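Local coordinates for protein 3-oxoadipate enol-lactonase (Burkholderia xenovorans, PDB 2XUA) that probably hydrolyses the enol-lactone of 3-oxoadipate in the breakdown of catechol-type aromatics, and is seen here with laevulinic acid bound, at residues E13-I18 against H63-A68; L31-G36 against R57-G62; D115-V120 against I205-L210; V211-H216 against A235-L240. One frame throughout, in Å; residues are numbered along the deposited sequence.

All four contacts reach one mixed sheet, the core of an alpha/beta hydrolase fold. Contact 1 sets strand 12-19 against the loop after strand 54-58; contact 2, its centre about 8 Å away, joins the ends of strands 28-32 and 54-58, and the two touch through Ser66 and Asp59. Along the chain contact 2 falls between the two halves of contact 1; contacts 3 and 4 follow and share strand 209-214, which lies between strands 117-123 and 236-240; their centres are about 17 Å apart. Contacts 1 and 4, about 28 Å apart between centres, fall on opposite sides of the chain's centre. Contact 2 reaches the laevulinic acid pocket, while contact 1 faces the second subunit.

Contact 1 of 4, residues E13-I18 against H63-A68; sequences ELHYRI and HGHSEA
Glu13 meets Glu67 through the backbone: Glu67 N donates to Glu13 O at 2.9 Å in an almost perfectly straight bond. Their side chains come together only at the CB atoms, and the two carboxylates, which would both be negative, stay apart, with OE1 of Glu13 4.9 Å from OE1 of Glu67. Leu14 heads away overall, but its CB and CD2 still brush Ser66 OG, and its CA lies 3.3 Å from Ser66 OG. That hydroxyl is the pivot of the contact. Lying anti to its own carbonyl carbon (chi1 -72°), it accepts the N-H of His15 at 2.9 Å between His15 N and Ser66 OG, and it is also hydrogen-bonded to Asp59 O, so one small side chain ties the loop to two backbones. His15 points its CB toward the loop, and its imidazole lies alongside that of His65. The ring of His65 turns its edge to the face of His15, offset, with the planes 83° apart, while His65 CB packs 3.8 Å from His15 CD2. His15 ND1 is bonded to Pro5 O. A type II' turn from His63 to Ser66 presents this loop. Strand 12-19 runs between strands 6-9 and 54-58, with Leu14 reaching Asp81 on helix 75-88; on the imidazole side the second subunit closes in, its His65 stacking on His65 and its Asp176 forming a salt bridge with Arg17.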
loop_
_atom_site.group_PDB
_atom_site.type_symbol
_atom_site.label_atom_id
_atom_site.label_comp_id
_atom_site.label_asym_id
_atom_site.label_seq_id
_atom_site.Cartn_x
_atom_site.Cartn_y
_atom_site.Cartn_z
ATOM N N GLU B 13 -13.570 14.535 1.755
ATOM C CA GLU B 13 -13.651 13.355 0.914
ATOM C C GLU B 13 -12.722 12.235 1.457
ATOM O O GLU B 13 -11.519 12.447 1.619
ATOM C CB GLU B 13 -13.231 13.734 -0.503
ATOM C CG GLU B 13 -13.489 12.665 -1.559
ATOM C CD GLU B 13 -13.200 13.167 -2.990
ATOM O OE1 GLU B 13 -12.878 14.373 -3.190
ATOM O OE2 GLU B 13 -13.283 12.361 -3.929
ATOM N N LEU B 14 -13.283 11.059 1.740
ATOM C CA LEU B 14 -12.496 9.936 2.246
ATOM C C LEU B 14 -12.432 8.766 1.279
ATOM O O LEU B 14 -13.455 8.302 0.799
ATOM C CB LEU B 14 -13.057 9.419 3.566
ATOM C CG LEU B 14 -13.322 10.441 4.699
ATOM C CD1 LEU B 14 -14.134 9.797 5.792
ATOM C CD2 LEU B 14 -12.018 11.002 5.239
ATOM N N HIS B 15 -11.214 8.269 1.083
ATOM C CA HIS B 15 -10.975 7.025 0.375
ATOM C C HIS B 15 -11.361 5.860 1.297
ATOM O O HIS B 15 -10.973 5.813 2.473
ATOM C CB HIS B 15 -9.510 6.950 -0.086
ATOM C CG HIS B 15 -9.102 5.606 -0.632
ATOM N ND1 HIS B 15 -9.816 4.935 -1.601
ATOM C CD2 HIS B 15 -8.048 4.809 -0.329
ATOM C CE1 HIS B 15 -9.239 3.776 -1.853
ATOM N NE2 HIS B 15 -8.154 3.677 -1.121
ATOM N N TYR B 16 -12.131 4.911 0.790
ATOM C CA TYR B 16 -12.476 3.752 1.622
ATOM C C TYR B 16 -12.367 2.420 0.865
ATOM O O TYR B 16 -12.278 2.400 -0.384
ATOM C CB TYR B 16 -13.905 3.904 2.234
ATOM C CG TYR B 16 -15.016 3.852 1.208
ATOM C CD1 TYR B 16 -15.623 2.632 0.852
ATOM C CD2 TYR B 16 -15.464 5.029 0.590
ATOM C CE1 TYR B 16 -16.641 2.590 -0.150
ATOM C CE2 TYR B 16 -16.467 5.002 -0.385
ATOM C CZ TYR B 16 -17.050 3.788 -0.741
ATOM O OH TYR B 16 -18.036 3.759 -1.723
ATOM N N ARG B 17 -12.463 1.334 1.609
ATOM C CA ARG B 17 -12.356 -0.023 1.015
ATOM C C ARG B 17 -13.214 -0.976 1.719
ATOM O O ARG B 17 -13.177 -1.014 2.940
ATOM C CB ARG B 17 -10.909 -0.495 1.042
ATOM C CG ARG B 17 -10.666 -1.819 0.351
ATOM C CD ARG B 17 -9.158 -1.947 0.014
ATOM N NE ARG B 17 -8.738 -1.092 -1.117
ATOM C CZ ARG B 17 -7.494 -1.002 -1.573
ATOM N NH1 ARG B 17 -6.513 -1.664 -0.998
ATOM N NH2 ARG B 17 -7.213 -0.186 -2.541
ATOM N N ILE B 18 -13.976 -1.771 0.967
ATOM C CA ILE B 18 -14.867 -2.782 1.584
ATOM C C ILE B 18 -14.407 -4.259 1.261
ATOM O O ILE B 18 -14.048 -4.568 0.108
ATOM C CB ILE B 18 -16.324 -2.577 1.118
ATOM C CG1 ILE B 18 -16.865 -1.221 1.590
ATOM C CG2 ILE B 18 -17.259 -3.744 1.583
ATOM C CD1 ILE B 18 -18.236 -0.817 1.014
ATOM N N HIS B 63 -4.775 11.732 5.301
ATOM C CA HIS B 63 -3.941 10.521 5.051
ATOM C C HIS B 63 -4.259 9.846 3.728
ATOM O O HIS B 63 -5.352 9.994 3.157
ATOM C CB HIS B 63 -4.137 9.457 6.148
ATOM C CG HIS B 63 -3.606 9.857 7.504
ATOM N ND1 HIS B 63 -4.266 10.741 8.335
ATOM C CD2 HIS B 63 -2.477 9.488 8.164
ATOM C CE1 HIS B 63 -3.559 10.904 9.444
ATOM N NE2 HIS B 63 -2.477 10.143 9.370
ATOM N N GLY B 64 -3.274 9.095 3.235
ATOM C CA GLY B 64 -3.530 8.101 2.233
ATOM C C GLY B 64 -4.050 8.799 1.016
ATOM O O GLY B 64 -3.404 9.757 0.520
ATOM N N HIS B 65 -5.208 8.337 0.544
ATOM C CA HIS B 65 -5.788 8.912 -0.650
ATOM C C HIS B 65 -6.993 9.749 -0.332
ATOM O O HIS B 65 -7.773 10.093 -1.229
ATOM C CB HIS B 65 -6.100 7.798 -1.639
ATOM C CG HIS B 65 -4.856 7.224 -2.215
ATOM N ND1 HIS B 65 -4.233 7.780 -3.311
ATOM C CD2 HIS B 65 -4.036 6.242 -1.766
ATOM C CE1 HIS B 65 -3.102 7.139 -3.543
ATOM N NE2 HIS B 65 -2.959 6.197 -2.620
ATOM N N SER B 66 -7.137 10.083 0.930
ATOM C CA SER B 66 -8.265 10.897 1.335
ATOM C C SER B 66 -7.833 12.367 1.188
ATOM O O SER B 66 -6.621 12.666 1.050
ATOM C CB SER B 66 -8.674 10.623 2.780
ATOM O OG SER B 66 -9.308 9.331 2.929
ATOM N N GLU B 67 -8.797 13.276 1.288
ATOM C CA GLU B 67 -8.486 14.693 1.248
ATOM C C GLU B 67 -7.762 15.066 2.518
ATOM O O GLU B 67 -7.981 14.464 3.565
ATOM C CB GLU B 67 -9.794 15.465 1.164
ATOM C CG GLU B 67 -9.672 17.001 1.101
ATOM C CD GLU B 67 -11.044 17.667 1.291
ATOM O OE1 GLU B 67 -11.873 17.622 0.359
ATOM O OE2 GLU B 67 -11.324 18.169 2.384
ATOM N N ALA B 68 -6.866 16.045 2.425
ATOM C CA ALA B 68 -6.392 16.717 3.640
ATOM C C ALA B 68 -6.996 18.131 3.785
ATOM O O ALA B 68 -6.363 19.092 3.412
ATOM C CB ALA B 68 -4.890 16.787 3.644
#

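Contact 2 of 4, residues L31-G36 against R57-G62; sequences LSNSLG and RYDTRG. With SHF (laevulinic acid), chain C.
Leu31 and Arg57 lie level on two neighbouring parallel strands, their CA atoms 5.3 Å apart, but from there the chains diverge, Asn33 and Thr60 being already 6.9 Å apart at CA, and water fills in for direct backbone bonds. Leu31 CD1 packs alongside the aliphatic part of Arg57, 3.9 Å from its CG, while the guanidinium leaves for Asp19 and for Asp176 of the second subunit. Tyr58 is the main side-chain link. Its chi1 of 72° sets the ring between its own N and carbonyl carbon and carries the phenol across to the other strand, where OH and Ser32 OG share a 2.7 Å hydrogen bond. One water bridges Leu31 O and Tyr58 N, restoring a link between the strands. Another, which sits over the centre of the Tyr58 ring, 3.3 Å above its plane, accepts from Asn33 N, donates to Tyr58 O and is bonded to Thr60 OG1. A third joins Ser32 OG, Asn33 O and Thr60 OG1, the last at 2.7 Å from the water. The threonine hydroxyl thus meets both of these waters and, at longer range, a fourth that is weakly bonded to Ser34 O. Asp59 turns its carboxylate to Leu39 N and His65 N. Beyond Asn33, the chain carries Ser34 and Leu35 to the border of the bound laevulinic acid. Strand 28-32, helix 43-52 and strand 54-58 form a beta-alpha-beta crossover of the alpha/beta hydrolase fold, and the loop following its first strand lines the laevulinic acid pocket, probably the active site.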
loop_
_atom_site.group_PDB
_atom_site.type_symbol
_atom_site.label_atom_id
_atom_site.label_comp_id
_atom_site.label_asym_id
_atom_site.label_seq_id
_atom_site.Cartn_x
_atom_site.Cartn_y
_atom_site.Cartn_z
ATOM N N LEU B 31 -12.568 -0.419 10.617
ATOM C CA LEU B 31 -11.202 -0.404 11.206
ATOM C C LEU B 31 -10.774 1.064 11.120
ATOM O O LEU B 31 -11.044 1.701 10.098
ATOM C CB LEU B 31 -10.296 -1.273 10.306
ATOM C CG LEU B 31 -10.740 -2.744 10.286
ATOM C CD1 LEU B 31 -9.725 -3.665 9.495
ATOM C CD2 LEU B 31 -10.913 -3.259 11.736
ATOM N N SER B 32 -9.996 1.565 12.079
ATOM C CA SER B 32 -9.530 2.936 11.966
ATOM C C SER B 32 -8.044 3.039 12.251
ATOM O O SER B 32 -7.553 2.426 13.181
ATOM C CB SER B 32 -10.386 3.823 12.901
ATOM O OG SER B 32 -10.022 5.183 12.657
ATOM N N ASN B 33 -7.315 3.728 11.375
ATOM C CA ASN B 33 -5.857 3.607 11.241
ATOM C C ASN B 33 -5.108 4.505 12.276
ATOM O O ASN B 33 -5.667 5.409 12.909
ATOM C CB ASN B 33 -5.368 4.143 9.881
ATOM C CG ASN B 33 -6.097 3.560 8.672
ATOM O OD1 ASN B 33 -6.056 4.132 7.575
ATOM N ND2 ASN B 33 -6.786 2.469 8.861
ATOM N N SER B 34 -3.829 4.216 12.411
ATOM C CA SER B 34 -2.889 5.060 13.185
ATOM C C SER B 34 -2.493 6.302 12.408
ATOM O O SER B 34 -2.464 6.303 11.147
ATOM C CB SER B 34 -1.610 4.232 13.398
ATOM O OG SER B 34 -0.842 4.829 14.475
ATOM N N LEU B 35 -2.100 7.362 13.135
ATOM C CA LEU B 35 -1.416 8.489 12.499
ATOM C C LEU B 35 -0.239 8.077 11.597
ATOM O O LEU B 35 0.627 7.335 12.018
ATOM C CB LEU B 35 -0.935 9.481 13.587
ATOM C CG LEU B 35 -0.254 10.745 13.153
ATOM C CD1 LEU B 35 -1.247 11.631 12.421
ATOM C CD2 LEU B 35 0.291 11.397 14.415
ATOM N N GLY B 36 -0.166 8.638 10.372
ATOM C CA GLY B 36 0.923 8.366 9.430
ATOM C C GLY B 36 0.794 7.005 8.740
ATOM O O GLY B 36 1.759 6.535 8.155
ATOM N N ARG B 57 -12.701 -0.324 5.672
ATOM C CA ARG B 57 -11.479 0.433 5.997
ATOM C C ARG B 57 -11.543 1.777 5.312
ATOM O O ARG B 57 -12.238 1.927 4.274
ATOM C CB ARG B 57 -10.249 -0.306 5.456
ATOM C CG ARG B 57 -9.928 -1.543 6.267
ATOM C CD ARG B 57 -8.690 -2.208 5.591
ATOM N NE ARG B 57 -9.117 -2.965 4.412
ATOM C CZ ARG B 57 -8.305 -3.365 3.401
ATOM N NH1 ARG B 57 -7.036 -3.028 3.368
ATOM N NH2 ARG B 57 -8.762 -4.132 2.411
ATOM N N TYR B 58 -10.783 2.753 5.813
ATOM C CA TYR B 58 -10.796 4.044 5.186
ATOM C C TYR B 58 -9.488 4.758 5.514
ATOM O O TYR B 58 -8.785 4.390 6.455
ATOM C CB TYR B 58 -12.053 4.853 5.652
ATOM C CG TYR B 58 -11.967 5.323 7.076
ATOM C CD1 TYR B 58 -11.638 6.659 7.382
ATOM C CD2 TYR B 58 -12.252 4.467 8.125
ATOM C CE1 TYR B 58 -11.521 7.090 8.736
ATOM C CE2 TYR B 58 -12.148 4.882 9.463
ATOM C CZ TYR B 58 -11.759 6.184 9.744
ATOM O OH TYR B 58 -11.676 6.583 11.045
ATOM N N ASP B 59 -9.151 5.739 4.696
ATOM C CA ASP B 59 -8.031 6.628 4.984
ATOM C C ASP B 59 -8.567 7.797 5.795
ATOM O O ASP B 59 -9.411 8.586 5.327
ATOM C CB ASP B 59 -7.356 7.085 3.696
ATOM C CG ASP B 59 -6.491 5.973 3.072
ATOM O OD1 ASP B 59 -6.258 4.982 3.742
ATOM O OD2 ASP B 59 -6.021 6.069 1.925
ATOM N N THR B 60 -8.055 7.912 7.011
ATOM C CA THR B 60 -8.440 9.047 7.880
ATOM C C THR B 60 -8.170 10.362 7.142
ATOM O O THR B 60 -7.260 10.457 6.332
ATOM C CB THR B 60 -7.591 8.960 9.171
ATOM O OG1 THR B 60 -7.840 7.705 9.828
ATOM C CG2 THR B 60 -7.942 10.135 10.173
ATOM N N ARG B 61 -8.939 11.412 7.403
ATOM C CA ARG B 61 -8.638 12.694 6.753
ATOM C C ARG B 61 -7.152 13.055 6.961
ATOM O O ARG B 61 -6.550 12.741 7.982
ATOM C CB ARG B 61 -9.523 13.833 7.327
ATOM C CG ARG B 61 -9.460 13.958 8.816
ATOM C CD ARG B 61 -10.074 15.388 9.187
ATOM N NE ARG B 61 -11.520 15.400 8.898
ATOM C CZ ARG B 61 -12.263 16.489 8.684
ATOM N NH1 ARG B 61 -11.716 17.705 8.723
ATOM N NH2 ARG B 61 -13.570 16.360 8.466
ATOM N N GLY B 62 -6.582 13.694 5.972
ATOM C CA GLY B 62 -5.174 14.064 5.969
ATOM C C GLY B 62 -4.235 12.938 5.581
ATOM O O GLY B 62 -3.034 13.165 5.590
HETATM C C4 SHF C . 2.527 8.543 14.609
HETATM C C5 SHF C . 1.567 7.358 14.439
HETATM C C3 SHF C . 2.974 8.975 16.015
HETATM C C2 SHF C . 2.920 7.942 17.170
HETATM C C1 SHF C . 3.931 8.298 18.340
HETATM O O4 SHF C . 2.978 9.123 13.603
HETATM O O1 SHF C . 5.012 7.683 18.275
HETATM O OH1 SHF C . 3.612 9.070 19.306
HETATM O O HOH W 1 -9.166 1.542 7.946
HETATM O O HOH W 2 -7.955 6.927 12.407
HETATM O O HOH W 3 -8.681 5.062 9.212
HETATM O O HOH W 4 -4.762 7.831 10.525
#

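Contact 3 of 4, residues D115-V120 against I205-L210; sequences DRIERV and IKVPAL
Val120 and Ala209 pair as parallel strands begin to run together, and both polar atoms of the Val120 backbone are used. Val120 N donates to Pro208 O at 3.0 Å, and Val120 O accepts from Leu210 N at 2.9 Å. Each of the two carbonyls also receives a CA-H: Arg119 CA lies 3.5 Å from Pro208 O, and Ala209 CA approaches Val120 O. Pro208 has no N-H to give, but its ring is put to use as a surface. The extended chain of Arg119 crosses it at about a right angle, and the guanidinium lays one face over the proline, CB of Pro208 standing 3.5 Å above the plane toward the rim. The polar end of Arg119 is answered elsewhere, by a salt bridge from NH1 to Glu264. Glu118 likewise turns its carboxylate away, to Arg93, leaving its carbonyl beside the apolar Val207, with O 3.4 Å from Val207 CB. Ile117 CG2 meets Val207 CG2 at 4.0 Å, and Val120 CG1, lodged between its own N and carbonyl carbon (chi1 83°), presses on Ala209 CB at 3.5 Å. The other edge of strand 209-214 is taken by strand 236-240, where Arg236 bonds to Ala209, and helix 251-263 covers Pro208 and Leu210. A long, mostly helical insertion separates 117-123 from 209-214, as in an alpha/beta hydrolase whose cap domain is inserted between two neighbouring strands of an unbroken sheet.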
loop_
_atom_site.group_PDB
_atom_site.type_symbol
_atom_site.label_atom_id
_atom_site.label_comp_id
_atom_site.label_asym_id
_atom_site.label_seq_id
_atom_site.Cartn_x
_atom_site.Cartn_y
_atom_site.Cartn_z
ATOM N N ASP B 115 -25.131 3.624 20.214
ATOM C CA ASP B 115 -26.184 2.972 19.382
ATOM C C ASP B 115 -25.674 2.634 17.958
ATOM O O ASP B 115 -26.202 1.722 17.315
ATOM C CB ASP B 115 -27.415 3.871 19.245
ATOM C CG ASP B 115 -27.069 5.215 18.680
ATOM O OD1 ASP B 115 -25.873 5.551 18.687
ATOM O OD2 ASP B 115 -27.974 5.940 18.223
ATOM N N ARG B 116 -24.691 3.414 17.496
ATOM C CA ARG B 116 -23.931 3.105 16.274
ATOM C C ARG B 116 -22.881 1.967 16.412
ATOM O O ARG B 116 -22.342 1.488 15.379
ATOM C CB ARG B 116 -23.290 4.379 15.722
ATOM C CG ARG B 116 -24.244 5.530 15.368
ATOM C CD ARG B 116 -25.418 5.050 14.420
ATOM N NE ARG B 116 -25.038 4.715 13.036
ATOM C CZ ARG B 116 -24.751 5.572 12.065
ATOM N NH1 ARG B 116 -24.490 5.114 10.837
ATOM N NH2 ARG B 116 -24.734 6.913 12.264
ATOM N N ILE B 117 -22.575 1.535 17.645
ATOM C CA ILE B 117 -21.421 0.639 17.912
ATOM C C ILE B 117 -21.825 -0.698 18.516
ATOM O O ILE B 117 -22.598 -0.739 19.474
ATOM C CB ILE B 117 -20.324 1.365 18.830
ATOM C CG1 ILE B 117 -19.721 2.588 18.166
ATOM C CG2 ILE B 117 -19.226 0.402 19.255
ATOM C CD1 ILE B 117 -19.111 2.417 16.735
ATOM N N GLU B 118 -21.320 -1.825 18.022
ATOM C CA GLU B 118 -21.630 -3.096 18.676
ATOM C C GLU B 118 -20.613 -3.415 19.755
ATOM O O GLU B 118 -20.957 -3.487 20.914
ATOM C CB GLU B 118 -21.806 -4.238 17.666
ATOM C CG GLU B 118 -21.827 -5.635 18.225
ATOM C CD GLU B 118 -23.199 -6.258 18.229
ATOM O OE1 GLU B 118 -23.792 -6.390 17.120
ATOM O OE2 GLU B 118 -23.673 -6.659 19.329
ATOM N N ARG B 119 -19.368 -3.662 19.354
ATOM C CA ARG B 119 -18.265 -4.045 20.251
ATOM C C ARG B 119 -17.045 -3.237 19.777
ATOM O O ARG B 119 -16.946 -2.809 18.571
ATOM C CB ARG B 119 -17.985 -5.566 20.271
ATOM C CG ARG B 119 -19.056 -6.451 20.874
ATOM C CD ARG B 119 -18.544 -7.848 21.270
ATOM N NE ARG B 119 -19.462 -8.449 22.256
ATOM C CZ ARG B 119 -19.140 -9.309 23.244
ATOM N NH1 ARG B 119 -17.891 -9.764 23.397
ATOM N NH2 ARG B 119 -20.098 -9.736 24.085
ATOM N N VAL B 120 -16.162 -2.891 20.723
ATOM C CA VAL B 120 -15.089 -1.995 20.334
ATOM C C VAL B 120 -13.773 -2.675 20.694
ATOM O O VAL B 120 -13.715 -3.279 21.736
ATOM C CB VAL B 120 -15.313 -0.592 20.958
ATOM C CG1 VAL B 120 -14.800 -0.523 22.389
ATOM C CG2 VAL B 120 -14.757 0.508 20.101
ATOM N N ILE B 205 -18.788 4.481 28.751
ATOM C CA ILE B 205 -18.964 3.539 27.643
ATOM C C ILE B 205 -19.812 2.325 27.997
ATOM O O ILE B 205 -19.512 1.596 28.934
ATOM C CB ILE B 205 -17.575 3.050 27.123
ATOM C CG1 ILE B 205 -16.839 4.220 26.442
ATOM C CG2 ILE B 205 -17.745 1.782 26.254
ATOM C CD1 ILE B 205 -15.414 3.986 26.052
ATOM N N LYS B 206 -20.841 2.077 27.191
ATOM C CA LYS B 206 -21.821 1.037 27.507
ATOM C C LYS B 206 -21.727 -0.259 26.726
ATOM O O LYS B 206 -22.583 -1.105 26.912
ATOM C CB LYS B 206 -23.237 1.616 27.369
ATOM C CG LYS B 206 -23.443 2.862 28.191
ATOM C CD LYS B 206 -24.331 2.601 29.435
ATOM C CE LYS B 206 -24.599 3.898 30.280
ATOM N NZ LYS B 206 -23.388 4.452 31.019
ATOM N N VAL B 207 -20.700 -0.451 25.880
ATOM C CA VAL B 207 -20.637 -1.645 24.972
ATOM C C VAL B 207 -19.454 -2.536 25.334
ATOM O O VAL B 207 -18.513 -2.054 26.013
ATOM C CB VAL B 207 -20.607 -1.209 23.466
ATOM C CG1 VAL B 207 -21.581 -0.074 23.235
ATOM C CG2 VAL B 207 -19.288 -0.708 23.119
ATOM N N PRO B 208 -19.500 -3.838 24.995
ATOM C CA PRO B 208 -18.370 -4.665 25.299
ATOM C C PRO B 208 -17.076 -4.112 24.661
ATOM O O PRO B 208 -17.076 -3.748 23.482
ATOM C CB PRO B 208 -18.759 -5.996 24.663
ATOM C CG PRO B 208 -20.221 -5.938 24.562
ATOM C CD PRO B 208 -20.504 -4.598 24.212
ATOM N N ALA B 209 -16.005 -4.016 25.445
ATOM C CA ALA B 209 -14.744 -3.483 24.947
ATOM C C ALA B 209 -13.602 -4.467 25.169
ATOM O O ALA B 209 -13.615 -5.299 26.106
ATOM C CB ALA B 209 -14.425 -2.083 25.519
ATOM N N LEU B 210 -12.663 -4.450 24.217
ATOM C CA LEU B 210 -11.389 -5.155 24.336
ATOM C C LEU B 210 -10.284 -4.090 24.253
ATOM O O LEU B 210 -10.300 -3.218 23.385
ATOM C CB LEU B 210 -11.219 -6.163 23.190
ATOM C CG LEU B 210 -9.803 -6.649 22.893
ATOM C CD1 LEU B 210 -9.323 -7.575 24.078
ATOM C CD2 LEU B 210 -9.716 -7.414 21.558
#

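Contact 4 of 4, residues V211-H216 against A235-L240; sequences VISGTH and ARYVEL
Val211 and Tyr237 open a run of four parallel pairs, ending at Gly214 with Leu240, in the last beta-alpha-beta crossover of the alpha/beta hydrolase sheet; helix 222-231 makes the connection. The axes of the two short strand segments come within 4.6 Å, 25° from parallel. Five backbone hydrogen bonds stitch them, from Val211 N to Arg236 O (2.7 Å) to Thr215 N with Leu240 O. CA-H groups add to this, that of Ile212 pointing at Val238 O, 3.2 Å from its CA. Just past Gly214 the chain reaches Asp217, probably the acid of a Ser-His-Asp triad.

Apolar packing divides between the faces. On the side of Ile212, Val238 and Leu240, Ile212 CG2 lies 3.7 Å from Leu240 CD1, covered by helix 251-263. On the side of Val211, Ser213, Tyr237 and Glu239, Val211 CG1 meets the tyrosine ring at CD1, with helix 222-231 outside.

Polar side chains gather round the phenol of Tyr237. With CG anti to its N (chi1 174°), Tyr237 runs its ring along the strands past Ser213, whose OG sits near the ring plane, 3.4 Å from CE1. Tyr237 OH donates to Glu239 OE1 at 2.5 Å, on the anti side, 27° out of the carboxylate plane.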
loop_
_atom_site.group_PDB
_atom_site.type_symbol
_atom_site.label_atom_id
_atom_site.label_comp_id
_atom_site.label_asym_id
_atom_site.label_seq_id
_atom_site.Cartn_x
_atom_site.Cartn_y
_atom_site.Cartn_z
ATOM N N VAL B 211 -9.316 -4.146 25.140
ATOM C CA VAL B 211 -8.190 -3.207 25.013
ATOM C C VAL B 211 -6.963 -4.050 24.713
ATOM O O VAL B 211 -6.704 -4.958 25.434
ATOM C CB VAL B 211 -7.957 -2.341 26.266
ATOM C CG1 VAL B 211 -6.656 -1.440 26.088
ATOM C CG2 VAL B 211 -9.142 -1.484 26.569
ATOM N N ILE B 212 -6.259 -3.773 23.606
ATOM C CA ILE B 212 -5.032 -4.467 23.260
ATOM C C ILE B 212 -3.913 -3.430 23.427
ATOM O O ILE B 212 -4.047 -2.292 22.973
ATOM C CB ILE B 212 -5.039 -5.017 21.789
ATOM C CG1 ILE B 212 -5.918 -6.252 21.667
ATOM C CG2 ILE B 212 -3.669 -5.432 21.340
ATOM C CD1 ILE B 212 -6.154 -6.688 20.234
ATOM N N SER B 213 -2.835 -3.815 24.093
ATOM C CA SER B 213 -1.685 -2.933 24.284
ATOM C C SER B 213 -0.386 -3.758 23.963
ATOM O O SER B 213 -0.401 -5.001 24.023
ATOM C CB SER B 213 -1.645 -2.350 25.695
ATOM O OG SER B 213 -2.715 -1.467 25.961
ATOM N N GLY B 214 0.698 -3.077 23.608
ATOM C CA GLY B 214 1.962 -3.752 23.265
ATOM C C GLY B 214 2.926 -3.550 24.442
ATOM O O GLY B 214 3.096 -2.431 24.960
ATOM N N THR B 215 3.558 -4.600 24.898
ATOM C CA THR B 215 4.378 -4.381 26.109
ATOM C C THR B 215 5.526 -3.412 25.857
ATOM O O THR B 215 5.932 -2.718 26.768
ATOM C CB THR B 215 4.852 -5.705 26.844
ATOM O OG1 THR B 215 6.287 -5.724 27.074
ATOM C CG2 THR B 215 4.387 -6.898 26.202
ATOM N N HIS B 216 5.976 -3.314 24.593
ATOM C CA HIS B 216 7.060 -2.411 24.228
ATOM C C HIS B 216 6.628 -1.084 23.646
ATOM O O HIS B 216 7.468 -0.295 23.232
ATOM C CB HIS B 216 8.095 -3.148 23.306
ATOM C CG HIS B 216 8.404 -4.533 23.771
ATOM N ND1 HIS B 216 9.100 -4.794 24.946
ATOM C CD2 HIS B 216 8.062 -5.741 23.256
ATOM C CE1 HIS B 216 9.171 -6.104 25.121
ATOM N NE2 HIS B 216 8.566 -6.700 24.107
ATOM N N ALA B 235 -14.909 -4.216 30.310
ATOM C CA ALA B 235 -13.832 -4.223 29.286
ATOM C C ALA B 235 -12.831 -5.314 29.590
ATOM O O ALA B 235 -12.699 -5.732 30.732
ATOM C CB ALA B 235 -13.136 -2.867 29.248
ATOM N N ARG B 236 -12.127 -5.810 28.597
ATOM C CA ARG B 236 -11.106 -6.786 28.890
ATOM C C ARG B 236 -9.766 -6.315 28.335
ATOM O O ARG B 236 -9.757 -5.584 27.357
ATOM C CB ARG B 236 -11.458 -8.106 28.298
ATOM C CG ARG B 236 -10.526 -9.203 28.841
ATOM C CD ARG B 236 -10.085 -10.212 27.833
ATOM N NE ARG B 236 -11.105 -10.492 26.827
ATOM C CZ ARG B 236 -10.876 -11.267 25.776
ATOM N NH1 ARG B 236 -9.698 -11.850 25.629
ATOM N NH2 ARG B 236 -11.833 -11.485 24.901
ATOM N N TYR B 237 -8.656 -6.719 28.953
ATOM C CA TYR B 237 -7.310 -6.203 28.597
ATOM C C TYR B 237 -6.433 -7.360 28.070
ATOM O O TYR B 237 -6.413 -8.400 28.651
ATOM C CB TYR B 237 -6.635 -5.463 29.790
ATOM C CG TYR B 237 -5.203 -5.066 29.491
ATOM C CD1 TYR B 237 -4.900 -3.872 28.793
ATOM C CD2 TYR B 237 -4.148 -5.897 29.872
ATOM C CE1 TYR B 237 -3.576 -3.520 28.497
ATOM C CE2 TYR B 237 -2.831 -5.562 29.605
ATOM C CZ TYR B 237 -2.538 -4.390 28.905
ATOM O OH TYR B 237 -1.209 -4.102 28.658
ATOM N N VAL B 238 -5.752 -7.168 26.954
ATOM C CA VAL B 238 -4.835 -8.191 26.410
ATOM C C VAL B 238 -3.554 -7.486 25.953
ATOM O O VAL B 238 -3.590 -6.466 25.272
ATOM C CB VAL B 238 -5.427 -8.978 25.166
ATOM C CG1 VAL B 238 -4.402 -9.903 24.585
ATOM C CG2 VAL B 238 -6.637 -9.838 25.530
ATOM N N GLU B 239 -2.414 -8.047 26.321
ATOM C CA GLU B 239 -1.155 -7.413 26.072
ATOM C C GLU B 239 -0.358 -8.338 25.165
ATOM O O GLU B 239 -0.249 -9.523 25.422
ATOM C CB GLU B 239 -0.416 -7.107 27.403
ATOM C CG GLU B 239 0.891 -6.408 27.205
ATOM C CD GLU B 239 1.520 -5.977 28.532
ATOM O OE1 GLU B 239 0.787 -5.487 29.395
ATOM O OE2 GLU B 239 2.733 -6.151 28.700
ATOM N N LEU B 240 0.138 -7.790 24.067
ATOM C CA LEU B 240 0.880 -8.552 23.112
ATOM C C LEU B 240 2.347 -8.181 23.155
ATOM O O LEU B 240 2.676 -7.039 23.439
ATOM C CB LEU B 240 0.340 -8.250 21.706
ATOM C CG LEU B 240 -1.118 -8.580 21.430
ATOM C CD1 LEU B 240 -1.423 -8.066 19.980
ATOM C CD2 LEU B 240 -1.366 -10.105 21.540
#